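Local coordinates for protein DNA polymerase III subunit beta (Helicobacter pylori 26695, PDB 4S3I) that forms a ring-shaped sliding clamp that tethers DNA polymerases and other proteins to DNA and so confers processivity, at residues 20-25 with 53-58; 32-37 with 110-115. All blocks are in the same frame, centred on the assembly; numbering follows the deposited sequence.

Interaction 1: 20-25 with 53-58; sequences QAFLDK and IGLKSY
F22 has its CG anti to the carbonyl carbon, with chi1 at -59°, and this lays its ring against L55 CB. The strand itself directs L55 CB at F22. The L55 chi1 of 175° puts CG anti to the backbone N, from where the branch carries CD2 to F22 CE2. The setting is the N-terminal domain of the beta sliding clamp. The loop after helix 9-19 packs here on strand 53-60 of an antiparallel sheet that continues into the central domain. The main contact is a CH-pi interaction. L55 CB sits 3.7 Å from the centroid of the F22 ring and only 8° off the ring normal. The leucine branch adds to this at one side, where L55 CD2 is 3.8 Å from F22 CE2. I53 comes from a different direction. Its CG1 lies near the ring plane, at the edge, 3.9 Å from F22 CE1. Between these two residues the backbone of G54 meets the ring obliquely, with F22 CD1 3.8 Å from G54 CA. All four of these residues are buried. A48 of strand 43-49 and L212 of helix 203-212 also touch F22, so the phenylalanine wedges between the sheet and a helix of the central domain. R204 of that helix donates a hydrogen bond to the A21 carbonyl. The loop that presents F22 is also tied to itself. Q20 O accepts from L23 N, a turn-like backbone bond, and from the K25 ammonium group. The two donors reach this oxygen from opposite faces of its carbonyl plane, and the K25 NZ to Q20 O distance is 2.8 Å.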
loop_
_atom_site.group_PDB
_atom_site.type_symbol
_atom_site.label_atom_id
_atom_site.label_comp_id
_atom_site.label_asym_id
_atom_site.label_seq_id
_atom_site.Cartn_x
_atom_site.Cartn_y
_atom_site.Cartn_z
ATOM N N GLN A 20 14.777 9.836 -7.556
ATOM C CA GLN A 20 14.965 8.526 -6.927
ATOM C C GLN A 20 14.881 7.392 -7.947
ATOM O O GLN A 20 15.642 6.428 -7.877
ATOM C CB GLN A 20 13.958 8.322 -5.797
ATOM C CG GLN A 20 14.123 9.320 -4.660
ATOM C CD GLN A 20 15.486 9.219 -4.000
ATOM O OE1 GLN A 20 15.842 8.166 -3.461
ATOM N NE2 GLN A 20 16.268 10.301 -4.058
ATOM N N ALA A 21 13.986 7.530 -8.922
ATOM C CA ALA A 21 13.728 6.448 -9.870
ATOM C C ALA A 21 14.894 6.194 -10.806
ATOM O O ALA A 21 14.918 5.191 -11.523
ATOM C CB ALA A 21 12.465 6.725 -10.667
ATOM N N PHE A 22 15.862 7.107 -10.813
ATOM C CA PHE A 22 16.983 7.015 -11.741
ATOM C C PHE A 22 18.265 6.582 -11.052
ATOM O O PHE A 22 19.341 6.665 -11.635
ATOM C CB PHE A 22 17.203 8.351 -12.449
ATOM C CG PHE A 22 16.006 8.821 -13.219
ATOM C CD1 PHE A 22 15.924 8.608 -14.593
ATOM C CD2 PHE A 22 14.951 9.452 -12.576
ATOM C CE1 PHE A 22 14.804 9.033 -15.311
ATOM C CE2 PHE A 22 13.825 9.876 -13.293
ATOM C CZ PHE A 22 13.757 9.662 -14.657
ATOM N N LEU A 23 18.140 6.120 -9.813
ATOM C CA LEU A 23 19.290 5.649 -9.047
ATOM C C LEU A 23 19.196 4.150 -8.840
ATOM O O LEU A 23 18.104 3.614 -8.622
ATOM C CB LEU A 23 19.315 6.320 -7.677
ATOM C CG LEU A 23 19.336 7.840 -7.689
ATOM C CD1 LEU A 23 19.105 8.367 -6.294
ATOM C CD2 LEU A 23 20.660 8.309 -8.223
ATOM N N ASP A 24 20.333 3.472 -8.895
ATOM C CA ASP A 24 20.390 2.104 -8.428
ATOM C C ASP A 24 20.733 2.196 -6.949
ATOM O O ASP A 24 21.890 2.432 -6.592
ATOM C CB ASP A 24 21.446 1.321 -9.209
ATOM C CG ASP A 24 21.067 1.141 -10.670
ATOM O OD1 ASP A 24 19.846 1.059 -10.938
ATOM O OD2 ASP A 24 21.971 1.089 -11.540
ATOM N N LYS A 25 19.726 2.039 -6.097
ATOM C CA LYS A 25 19.846 2.437 -4.694
ATOM C C LYS A 25 20.438 1.396 -3.742
ATOM O O LYS A 25 20.844 1.744 -2.632
ATOM C CB LYS A 25 18.498 2.948 -4.160
ATOM C CG LYS A 25 17.991 4.214 -4.859
ATOM C CD LYS A 25 16.584 4.620 -4.410
ATOM C CE LYS A 25 15.486 3.815 -5.118
ATOM N NZ LYS A 25 15.521 3.977 -6.610
ATOM N N ILE A 53 19.194 5.692 -19.442
ATOM C CA ILE A 53 18.139 6.625 -19.068
ATOM C C ILE A 53 18.674 7.635 -18.061
ATOM O O ILE A 53 19.666 7.361 -17.372
ATOM C CB ILE A 53 16.937 5.863 -18.457
ATOM C CG1 ILE A 53 15.714 6.763 -18.330
ATOM C CG2 ILE A 53 17.299 5.271 -17.094
ATOM C CD1 ILE A 53 14.452 5.997 -18.007
ATOM N N GLY A 54 18.032 8.799 -17.964
ATOM C CA GLY A 54 18.503 9.816 -17.048
ATOM C C GLY A 54 17.625 11.039 -16.944
ATOM O O GLY A 54 16.812 11.326 -17.833
ATOM N N LEU A 55 17.790 11.754 -15.840
ATOM C CA LEU A 55 17.029 12.958 -15.557
ATOM C C LEU A 55 17.989 14.029 -15.065
ATOM O O LEU A 55 18.827 13.768 -14.191
ATOM C CB LEU A 55 15.987 12.693 -14.476
ATOM C CG LEU A 55 15.214 13.937 -14.031
ATOM C CD1 LEU A 55 14.403 14.507 -15.201
ATOM C CD2 LEU A 55 14.316 13.614 -12.839
ATOM N N LYS A 56 17.873 15.229 -15.628
ATOM C CA LYS A 56 18.612 16.386 -15.136
ATOM C C LYS A 56 17.606 17.479 -14.787
ATOM O O LYS A 56 16.776 17.859 -15.618
ATOM C CB LYS A 56 19.602 16.873 -16.199
ATOM C CG LYS A 56 20.312 18.178 -15.874
ATOM C CD LYS A 56 21.253 18.551 -17.023
ATOM C CE LYS A 56 22.123 19.756 -16.689
ATOM N NZ LYS A 56 23.164 19.984 -17.739
ATOM N N SER A 57 17.663 17.962 -13.552
ATOM C CA SER A 57 16.717 18.964 -13.072
ATOM C C SER A 57 17.479 20.124 -12.458
ATOM O O SER A 57 18.680 20.012 -12.186
ATOM C CB SER A 57 15.798 18.360 -12.006
ATOM O OG SER A 57 15.134 17.203 -12.479
ATOM N N TYR A 58 16.789 21.236 -12.224
ATOM C CA TYR A 58 17.391 22.319 -11.453
ATOM C C TYR A 58 16.405 22.916 -10.459
ATOM O O TYR A 58 15.187 22.851 -10.658
ATOM C CB TYR A 58 17.965 23.418 -12.358
ATOM C CG TYR A 58 16.950 24.445 -12.816
ATOM C CD1 TYR A 58 16.299 24.305 -14.031
ATOM C CD2 TYR A 58 16.658 25.570 -12.040
ATOM C CE1 TYR A 58 15.381 25.246 -14.461
ATOM C CE2 TYR A 58 15.733 26.507 -12.457
ATOM C CZ TYR A 58 15.100 26.341 -13.671
ATOM O OH TYR A 58 14.178 27.268 -14.102
#

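Interaction 2: 32-37 with 110-115; sequences ASHIHL and PMFDAD
P110, at the end of strand 105-110, meets H34 first, and the loop follows. Its O lies near the plane of the H34 ring, at the edge, 3.6 Å from H34 CE1. P110 also packs against E300 of the second subunit, so the contact lies next to the subunit interface of the clamp. F112 makes the main contact. With chi1 at -68°, its CG is anti to the carbonyl carbon, and the ring extends over H34. The two rings form an offset stack, with centroids 4.0 Å apart and planes at 18°. F112 CD2 lies 3.2 Å above the centre of the imidazole. H34 ND1 and the F112 backbone N both hydrogen-bond to T71 OG1 on the neighbouring strand 68-73. This one hydroxyl ties down both stacking partners. This is the N-terminal domain, which has the DNA-clamp fold, and here the segment leaving strand 105-110 of one sheet packs beside strand 34-40 of the other. D113 then turns the chain. Its OD1 accepts from D115 N at 3.1 Å in an Asx turn. Within this turn A114 points its methyl toward H36, and A114 CB is 4.0 Å from H36 CD2.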
loop_
_atom_site.group_PDB
_atom_site.type_symbol
_atom_site.label_atom_id
_atom_site.label_comp_id
_atom_site.label_asym_id
_atom_site.label_seq_id
_atom_site.Cartn_x
_atom_site.Cartn_y
_atom_site.Cartn_z
ATOM N N ALA A 32 26.468 4.753 -9.124
ATOM C CA ALA A 32 25.100 4.632 -9.664
ATOM C C ALA A 32 24.026 4.971 -8.631
ATOM O O ALA A 32 22.866 5.207 -8.990
ATOM C CB ALA A 32 24.855 3.257 -10.269
ATOM N N SER A 33 24.398 4.964 -7.351
ATOM C CA SER A 33 23.468 5.335 -6.284
ATOM C C SER A 33 23.511 6.837 -5.976
ATOM O O SER A 33 22.827 7.315 -5.052
ATOM C CB SER A 33 23.767 4.551 -5.005
ATOM O OG SER A 33 24.969 5.002 -4.400
ATOM N N HIS A 34 24.318 7.570 -6.749
ATOM C CA HIS A 34 24.609 8.974 -6.468
ATOM C C HIS A 34 23.981 9.972 -7.445
ATOM O O HIS A 34 23.845 9.701 -8.643
ATOM C CB HIS A 34 26.127 9.210 -6.431
ATOM C CG HIS A 34 26.744 8.948 -5.097
ATOM N ND1 HIS A 34 27.741 9.739 -4.566
ATOM C CD2 HIS A 34 26.500 7.981 -4.178
ATOM C CE1 HIS A 34 28.086 9.270 -3.382
ATOM N NE2 HIS A 34 27.345 8.210 -3.120
ATOM N N ILE A 35 23.643 11.140 -6.906
ATOM C CA ILE A 35 23.193 12.276 -7.689
ATOM C C ILE A 35 24.362 13.248 -7.885
ATOM O O ILE A 35 25.066 13.583 -6.928
ATOM C CB ILE A 35 22.036 12.994 -6.989
ATOM C CG1 ILE A 35 20.783 12.111 -7.033
ATOM C CG2 ILE A 35 21.771 14.351 -7.633
ATOM C CD1 ILE A 35 19.626 12.579 -6.116
ATOM N N HIS A 36 24.574 13.677 -9.131
ATOM C CA HIS A 36 25.591 14.676 -9.451
ATOM C C HIS A 36 24.998 16.061 -9.165
ATOM O O HIS A 36 23.841 16.355 -9.521
ATOM C CB HIS A 36 25.999 14.544 -10.918
ATOM C CG HIS A 36 27.066 15.496 -11.357
ATOM N ND1 HIS A 36 26.799 16.803 -11.714
ATOM C CD2 HIS A 36 28.397 15.319 -11.551
ATOM C CE1 HIS A 36 27.925 17.392 -12.090
ATOM N NE2 HIS A 36 28.904 16.512 -12.004
ATOM N N LEU A 37 25.781 16.910 -8.510
ATOM C CA LEU A 37 25.321 18.251 -8.163
ATOM C C LEU A 37 26.218 19.266 -8.855
ATOM O O LEU A 37 27.437 19.080 -8.921
ATOM C CB LEU A 37 25.388 18.479 -6.655
ATOM C CG LEU A 37 24.626 17.546 -5.731
ATOM C CD1 LEU A 37 24.898 17.907 -4.268
ATOM C CD2 LEU A 37 23.127 17.606 -6.026
ATOM N N PRO A 110 29.553 11.283 2.252
ATOM C CA PRO A 110 30.761 11.240 1.427
ATOM C C PRO A 110 30.435 11.480 -0.053
ATOM O O PRO A 110 29.402 11.018 -0.534
ATOM C CB PRO A 110 31.274 9.814 1.639
ATOM C CG PRO A 110 29.987 8.993 1.905
ATOM C CD PRO A 110 29.064 9.939 2.637
ATOM N N MET A 111 31.306 12.195 -0.760
ATOM C CA MET A 111 31.118 12.412 -2.185
ATOM C C MET A 111 32.036 11.480 -2.970
ATOM O O MET A 111 33.082 11.074 -2.461
ATOM C CB MET A 111 31.420 13.873 -2.536
ATOM C CG MET A 111 30.612 14.899 -1.752
ATOM S SD MET A 111 30.617 16.451 -2.650
ATOM C CE MET A 111 32.340 16.940 -2.521
ATOM N N PHE A 112 31.661 11.145 -4.204
ATOM C CA PHE A 112 32.555 10.399 -5.094
ATOM C C PHE A 112 33.218 11.334 -6.118
ATOM O O PHE A 112 32.829 12.493 -6.251
ATOM C CB PHE A 112 31.792 9.285 -5.823
ATOM C CG PHE A 112 31.320 8.171 -4.925
ATOM C CD1 PHE A 112 32.102 7.730 -3.860
ATOM C CD2 PHE A 112 30.105 7.552 -5.155
ATOM C CE1 PHE A 112 31.661 6.692 -3.031
ATOM C CE2 PHE A 112 29.653 6.525 -4.332
ATOM C CZ PHE A 112 30.428 6.097 -3.269
ATOM N N ASP A 113 34.204 10.825 -6.842
ATOM C CA ASP A 113 34.835 11.593 -7.918
ATOM C C ASP A 113 33.818 11.857 -9.038
ATOM O O ASP A 113 33.399 10.939 -9.741
ATOM C CB ASP A 113 36.058 10.836 -8.451
ATOM C CG ASP A 113 36.837 11.622 -9.505
ATOM O OD1 ASP A 113 36.507 12.798 -9.781
ATOM O OD2 ASP A 113 37.800 11.044 -10.051
ATOM N N ALA A 114 33.417 13.115 -9.198
ATOM C CA ALA A 114 32.464 13.487 -10.241
ATOM C C ALA A 114 32.939 13.122 -11.658
ATOM O O ALA A 114 32.129 13.049 -12.583
ATOM C CB ALA A 114 32.124 14.967 -10.149
ATOM N N ASP A 115 34.237 12.891 -11.821
ATOM C CA ASP A 115 34.786 12.499 -13.122
ATOM C C ASP A 115 34.299 11.114 -13.572
ATOM O O ASP A 115 34.373 10.765 -14.754
ATOM C CB ASP A 115 36.320 12.516 -13.092
ATOM C CG ASP A 115 36.902 13.928 -13.053
ATOM O OD1 ASP A 115 36.241 14.866 -13.553
ATOM O OD2 ASP A 115 38.033 14.082 -12.527
#

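Overall arrangement
Interactions 1 and 2 lie in the N-terminal clamp domain, with centres about 12 Å apart. Both reach the same antiparallel sheet. Strands 34-40 and 53-60 are separated in it by strand 43-49. The contacts also touch directly: D24 N is 3.1 Å from A32 O, a probable hydrogen bond, and L23 CD2 packs 3.5 Å from H34 O. The loop 20-25 is thus linked to the 3-10 turn before strand 34-40 and to the first residue of that strand. Interaction 1 faces the central domain through helix 203-212, while interaction 2 lies farther out, and its P110 touches the second subunit. Their centres are about 17 Å and 29 Å from the chain centre.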